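Local coordinates for bifunctional protein FolD (Thermus thermophilus, PDB 6V6Y) that probably oxidises 5,10-methylenetetrahydrofolate to 5,10-methenyltetrahydrofolate with NADP+ and then hydrolyses that product to 10-formyltetrahydrofolate, at residues Pro193-Thr196 against Arg197-Gln200; Thr183-His186 against Ser187-Asp191. All coordinates share one frame; numbering follows the deposited sequence.

Interaction 1. Residues Pro193-Thr196 against Arg197-Gln200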
loop_
_atom_site.group_PDB
_atom_site.type_symbol
_atom_site.label_atom_id
_atom_site.label_comp_id
_atom_site.label_asym_id
_atom_site.label_seq_id
_atom_site.Cartn_x
_atom_site.Cartn_y
_atom_site.Cartn_z
ATOM N N PRO A 193 7.355 17.056 -15.291
ATOM C CA PRO A 193 8.157 16.567 -16.432
ATOM C C PRO A 193 9.541 16.099 -16.050
ATOM O O PRO A 193 10.044 15.119 -16.620
ATOM C CB PRO A 193 8.212 17.787 -17.362
ATOM C CG PRO A 193 6.924 18.466 -17.114
ATOM C CD PRO A 193 6.740 18.362 -15.606
ATOM N N GLU A 194 10.174 16.772 -15.095
ATOM C CA GLU A 194 11.491 16.336 -14.655
ATOM C C GLU A 194 11.410 14.992 -13.938
ATOM O O GLU A 194 12.307 14.153 -14.074
ATOM C CB GLU A 194 12.116 17.415 -13.762
ATOM C CG GLU A 194 13.619 17.361 -13.678
ATOM C CD GLU A 194 14.105 16.487 -12.534
ATOM O OE1 GLU A 194 14.723 15.427 -12.799
ATOM O OE2 GLU A 194 13.877 16.865 -11.362
ATOM N N VAL A 195 10.341 14.767 -13.168
ATOM C CA VAL A 195 10.177 13.473 -12.514
ATOM C C VAL A 195 9.983 12.384 -13.555
ATOM O O VAL A 195 10.637 11.335 -13.509
ATOM C CB VAL A 195 9.008 13.507 -11.515
ATOM C CG1 VAL A 195 8.755 12.113 -10.959
ATOM C CG2 VAL A 195 9.308 14.489 -10.392
ATOM N N THR A 196 9.105 12.626 -14.536
ATOM C CA THR A 196 8.841 11.566 -15.509
ATOM C C THR A 196 10.057 11.285 -16.388
ATOM O O THR A 196 10.274 10.130 -16.772
ATOM C CB THR A 196 7.609 11.891 -16.351
ATOM O OG1 THR A 196 7.804 13.096 -17.101
ATOM C CG2 THR A 196 6.392 12.025 -15.446
ATOM N N ARG A 197 10.915 12.289 -16.623
ATOM C CA ARG A 197 12.090 12.101 -17.476
ATOM C C ARG A 197 13.048 11.040 -16.941
ATOM O O ARG A 197 13.882 10.533 -17.701
ATOM C CB ARG A 197 12.837 13.428 -17.645
ATOM C CG ARG A 197 12.485 14.195 -18.923
ATOM C CD ARG A 197 13.434 15.388 -19.190
ATOM N NE ARG A 197 13.381 16.410 -18.138
ATOM C CZ ARG A 197 12.538 17.443 -18.125
ATOM N NH1 ARG A 197 11.663 17.606 -19.106
ATOM N NH2 ARG A 197 12.567 18.319 -17.120
ATOM N N ARG A 198 12.960 10.696 -15.657
ATOM C CA ARG A 198 13.821 9.664 -15.093
ATOM C C ARG A 198 13.388 8.254 -15.450
ATOM O O ARG A 198 14.208 7.328 -15.358
ATOM C CB ARG A 198 13.848 9.771 -13.574
ATOM C CG ARG A 198 13.880 11.185 -13.032
ATOM C CD ARG A 198 13.767 11.138 -11.530
ATOM N NE ARG A 198 13.579 12.466 -10.972
ATOM C CZ ARG A 198 12.955 12.705 -9.818
ATOM N NH1 ARG A 198 12.462 11.695 -9.093
ATOM N NH2 ARG A 198 12.839 13.956 -9.389
ATOM N N ALA A 199 12.125 8.073 -15.839
ATOM C CA ALA A 199 11.539 6.741 -15.919
ATOM C C ALA A 199 12.070 5.968 -17.126
ATOM O O ALA A 199 11.994 6.447 -18.259
ATOM C CB ALA A 199 10.012 6.836 -15.993
ATOM N N GLN A 200 12.612 4.772 -16.868
ATOM C CA GLN A 200 12.764 3.769 -17.911
ATOM C C GLN A 200 11.424 3.132 -18.269
ATOM O O GLN A 200 11.199 2.772 -19.427
ATOM C CB GLN A 200 13.742 2.684 -17.465
ATOM C CG GLN A 200 15.116 3.176 -17.039
ATOM C CD GLN A 200 15.908 2.077 -16.336
ATOM O OE1 GLN A 200 15.552 1.647 -15.226
ATOM N NE2 GLN A 200 16.964 1.588 -16.994
HETATM O O HOH W 1 10.333 8.524 -19.188
#
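A199 N donates to T196 O over 2.9 Å, a nearly straight bond (168°) that closes the type I turn running from T196 to A199. A water fastens the same turn by donating to both T196 O and A199 O, so T196 O is gripped twice. One step back, R198 N reaches V195 O at 3.2 Å, and before that R197 N meets P193 O at 3.0 Å. The bonds thus pass from one i+4 link to two i+3 links.

The two arginines of this turn take different courses. The side chain of R197, bent at chi3 (-62°), folds back along the helix until one guanidinium face lies over P193 O, 3.7 Å above the centre of the plane. Its NH2 comes to 3.3 Å from E194 CA, while NH1 bonds to E215 O. R198 is extended from CG to NE and runs past the backbone, its CG packing on V195 O at 3.3 Å. E194 OE1 lies at the edge of its guanidinium, in plane, in a long salt bridge to R198 NE (3.7 Å). The methyl group V195 CG2 covers part of one guanidinium face, and NH2 finds its stronger partner in E157 of the second subunit. One glutamate of each subunit may therefore share in balancing this charge.

In the Rossmann-type domain the segment joins helix 192-196 to strand 201-204. T196 and A199 pack inward on strand 157-161, T196 OG1 bonding to W216 O, whereas V195 and R198 turn to the subunit interface.

Interaction 2. Residues Thr183-His186 against Ser187-Asp191. With NAP (NADP nicotinamide-adenine-dinucleotide phosphate), chain B.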
loop_
_atom_site.group_PDB
_atom_site.type_symbol
_atom_site.label_atom_id
_atom_site.label_comp_id
_atom_site.label_asym_id
_atom_site.label_seq_id
_atom_site.Cartn_x
_atom_site.Cartn_y
_atom_site.Cartn_z
ATOM N N THR A 183 8.391 5.345 -8.217
ATOM C CA THR A 183 8.062 6.715 -7.853
ATOM C C THR A 183 6.579 6.889 -8.117
ATOM O O THR A 183 6.107 6.618 -9.239
ATOM C CB THR A 183 8.892 7.721 -8.665
ATOM O OG1 THR A 183 10.274 7.487 -8.420
ATOM C CG2 THR A 183 8.577 9.149 -8.278
ATOM N N LEU A 184 5.837 7.296 -7.086
ATOM C CA LEU A 184 4.430 7.649 -7.236
ATOM C C LEU A 184 4.334 9.168 -7.344
ATOM O O LEU A 184 4.660 9.893 -6.391
ATOM C CB LEU A 184 3.584 7.119 -6.080
ATOM C CG LEU A 184 2.864 5.780 -6.291
ATOM C CD1 LEU A 184 2.327 5.215 -4.979
ATOM C CD2 LEU A 184 1.725 5.882 -7.312
ATOM N N ALA A 185 3.901 9.647 -8.509
ATOM C CA ALA A 185 3.675 11.065 -8.753
ATOM C C ALA A 185 2.185 11.315 -8.930
ATOM O O ALA A 185 1.382 10.383 -9.075
ATOM C CB ALA A 185 4.475 11.548 -9.976
ATOM N N HIS A 186 1.803 12.583 -8.895
ATOM C CA HIS A 186 0.381 12.922 -8.807
ATOM C C HIS A 186 0.242 14.420 -9.031
ATOM O O HIS A 186 1.217 15.109 -9.361
ATOM C CB HIS A 186 -0.206 12.507 -7.457
ATOM C CG HIS A 186 0.649 12.916 -6.300
ATOM N ND1 HIS A 186 0.819 14.234 -5.931
ATOM C CD2 HIS A 186 1.422 12.186 -5.460
ATOM C CE1 HIS A 186 1.629 14.293 -4.887
ATOM N NE2 HIS A 186 2.018 13.066 -4.589
ATOM N N SER A 187 -0.966 14.936 -8.809
ATOM C CA SER A 187 -1.231 16.314 -9.206
ATOM C C SER A 187 -0.470 17.343 -8.367
ATOM O O SER A 187 -0.379 18.498 -8.778
ATOM C CB SER A 187 -2.728 16.591 -9.150
ATOM O OG SER A 187 -3.135 16.817 -7.813
ATOM N N LYS A 188 0.096 16.964 -7.221
ATOM C CA LYS A 188 0.844 17.904 -6.389
ATOM C C LYS A 188 2.350 17.731 -6.519
ATOM O O LYS A 188 3.111 18.404 -5.801
ATOM C CB LYS A 188 0.441 17.768 -4.912
ATOM C CG LYS A 188 -1.039 18.030 -4.630
ATOM C CD LYS A 188 -1.377 19.460 -5.016
ATOM C CE LYS A 188 -2.577 19.958 -4.239
ATOM N NZ LYS A 188 -3.796 19.195 -4.603
ATOM N N THR A 189 2.797 16.819 -7.378
ATOM C CA THR A 189 4.213 16.758 -7.710
ATOM C C THR A 189 4.634 18.065 -8.369
ATOM O O THR A 189 3.916 18.605 -9.213
ATOM C CB THR A 189 4.482 15.579 -8.648
ATOM O OG1 THR A 189 4.000 14.370 -8.038
ATOM C CG2 THR A 189 5.965 15.461 -8.962
ATOM N N GLN A 190 5.789 18.596 -7.971
ATOM C CA GLN A 190 6.295 19.795 -8.624
ATOM C C GLN A 190 7.313 19.407 -9.689
ATOM O O GLN A 190 8.057 18.430 -9.532
ATOM C CB GLN A 190 6.901 20.787 -7.621
ATOM C CG GLN A 190 7.474 20.180 -6.392
ATOM C CD GLN A 190 7.537 21.159 -5.221
ATOM O OE1 GLN A 190 6.627 21.986 -5.034
ATOM N NE2 GLN A 190 8.619 21.065 -4.417
ATOM N N ASP A 191 7.316 20.163 -10.784
ATOM C CA ASP A 191 8.135 19.851 -11.954
ATOM C C ASP A 191 7.917 18.400 -12.389
ATOM O O ASP A 191 8.853 17.603 -12.496
ATOM C CB ASP A 191 9.617 20.135 -11.681
ATOM C CG ASP A 191 10.397 20.512 -12.960
ATOM O OD1 ASP A 191 9.807 20.469 -14.074
ATOM O OD2 ASP A 191 11.601 20.856 -12.849
HETATM P PA NAP B . -8.356 9.375 -10.553
HETATM O O1A NAP B . -9.633 9.789 -11.178
HETATM O O2A NAP B . -8.539 9.053 -9.120
HETATM O O5B NAP B . -7.251 10.528 -10.756
HETATM C C5B NAP B . -6.031 10.209 -11.386
HETATM C C4B NAP B . -4.852 10.841 -10.656
HETATM O O4B NAP B . -4.046 11.553 -11.572
HETATM C C3B NAP B . -5.275 11.820 -9.574
HETATM O O3B NAP B . -5.162 11.194 -8.316
HETATM C C2B NAP B . -4.337 13.012 -9.710
HETATM O O2B NAP B . -3.465 13.149 -8.608
HETATM C C1B NAP B . -3.528 12.723 -10.969
HETATM N N9A NAP B . -3.593 13.869 -11.897
HETATM C C8A NAP B . -4.716 14.351 -12.518
HETATM N N7A NAP B . -4.363 15.409 -13.283
HETATM C C5A NAP B . -3.032 15.608 -13.163
HETATM C C6A NAP B . -2.171 16.542 -13.726
HETATM N N6A NAP B . -2.638 17.467 -14.559
HETATM N N1A NAP B . -0.827 16.505 -13.414
HETATM C C2A NAP B . -0.350 15.542 -12.549
HETATM N N3A NAP B . -1.212 14.617 -11.995
HETATM C C4A NAP B . -2.535 14.650 -12.292
HETATM O O3 NAP B . -7.731 8.128 -11.357
HETATM P PN NAP B . -8.412 6.910 -12.159
HETATM O O1N NAP B . -9.675 6.551 -11.477
HETATM O O2N NAP B . -7.379 5.878 -12.401
HETATM O O5D NAP B . -8.773 7.610 -13.562
HETATM C C5D NAP B . -7.739 8.108 -14.381
HETATM C C4D NAP B . -7.988 7.740 -15.837
HETATM O O4D NAP B . -7.696 6.372 -16.069
HETATM C C3D NAP B . -9.446 7.963 -16.211
HETATM O O3D NAP B . -9.526 8.824 -17.322
HETATM C C2D NAP B . -9.974 6.597 -16.584
HETATM O O2D NAP B . -10.749 6.676 -17.757
HETATM C C1D NAP B . -8.722 5.779 -16.839
HETATM N N1N NAP B . -8.935 4.370 -16.459
HETATM C C2N NAP B . -8.793 3.400 -17.409
HETATM C C3N NAP B . -8.990 2.065 -17.083
HETATM C C7N NAP B . -8.725 1.004 -18.107
HETATM O O7N NAP B . -9.034 -0.336 -17.802
HETATM N N7N NAP B . -8.199 1.356 -19.278
HETATM C C4N NAP B . -9.329 1.716 -15.781
HETATM C C5N NAP B . -9.469 2.712 -14.823
HETATM C C6N NAP B . -9.268 4.042 -15.175
HETATM P P2B NAP B . -3.980 13.707 -7.185
HETATM O O1X NAP B . -4.685 12.602 -6.433
HETATM O O2X NAP B . -2.782 14.165 -6.388
HETATM O O3X NAP B . -4.930 14.862 -7.397
#
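The imidazole of H186 has T189 OG1 over the centre of one face, 3.8 Å above the plane, and K188 N at its edge. That edge contact is a hydrogen bond lying almost in the ring plane, K188 N to H186 ND1 at 3.1 Å. On its far side NE2 bonds to A180 O of the second subunit, so both ring nitrogens are held. CG of H186 sits between its backbone N and carbonyl carbon (chi1 47°), which swings the ring back over the turn. With the imidazole replaced by an alanine here, K188 N and A180 O of the second subunit would probably each be left without their mate.

T189 N completes the type I turn by bonding to H186 O, and T189 OG1 accepts from H186 N at 3.0 Å while also bonding to T181 OG1 of the second subunit. S187, at the turn's outer corner, grips the NADP 2'-phosphate: its N reaches both O2B and O2X, and its OG bonds to O3X at 2.7 Å. This is the usual site of 2'-phosphate recognition in Rossmann domains, just past the second strand.

That strand, 181-185, is hydrogen-bonded to strand 157-161, and T183 and L184 pair antiparallel with a strand of the second subunit, continuing the sheet across the dimer. The turn leads on to helix 192-196, where L192 packs against A185.

In the fold
Along the chain, interaction 2 comes first and interaction 1 follows in series, the two centres 11 Å apart in the NAD(P)-binding domain. Strand 181-185 leads through the cofactor-binding turn to helix 192-196, and the turn T196-A199 carries the chain on toward strand 201-204, so together they trace a crossover of the Rossmann fold. They also touch directly: V195 CG2 packs on T189 CG2 at 3.8 Å, and V195 CG1 on T183 CG2. Both reach the second subunit, one through sheet pairing and the other through a salt bridge. The principle illustrated is that a single connection can serve cofactor recognition and dimer assembly at once.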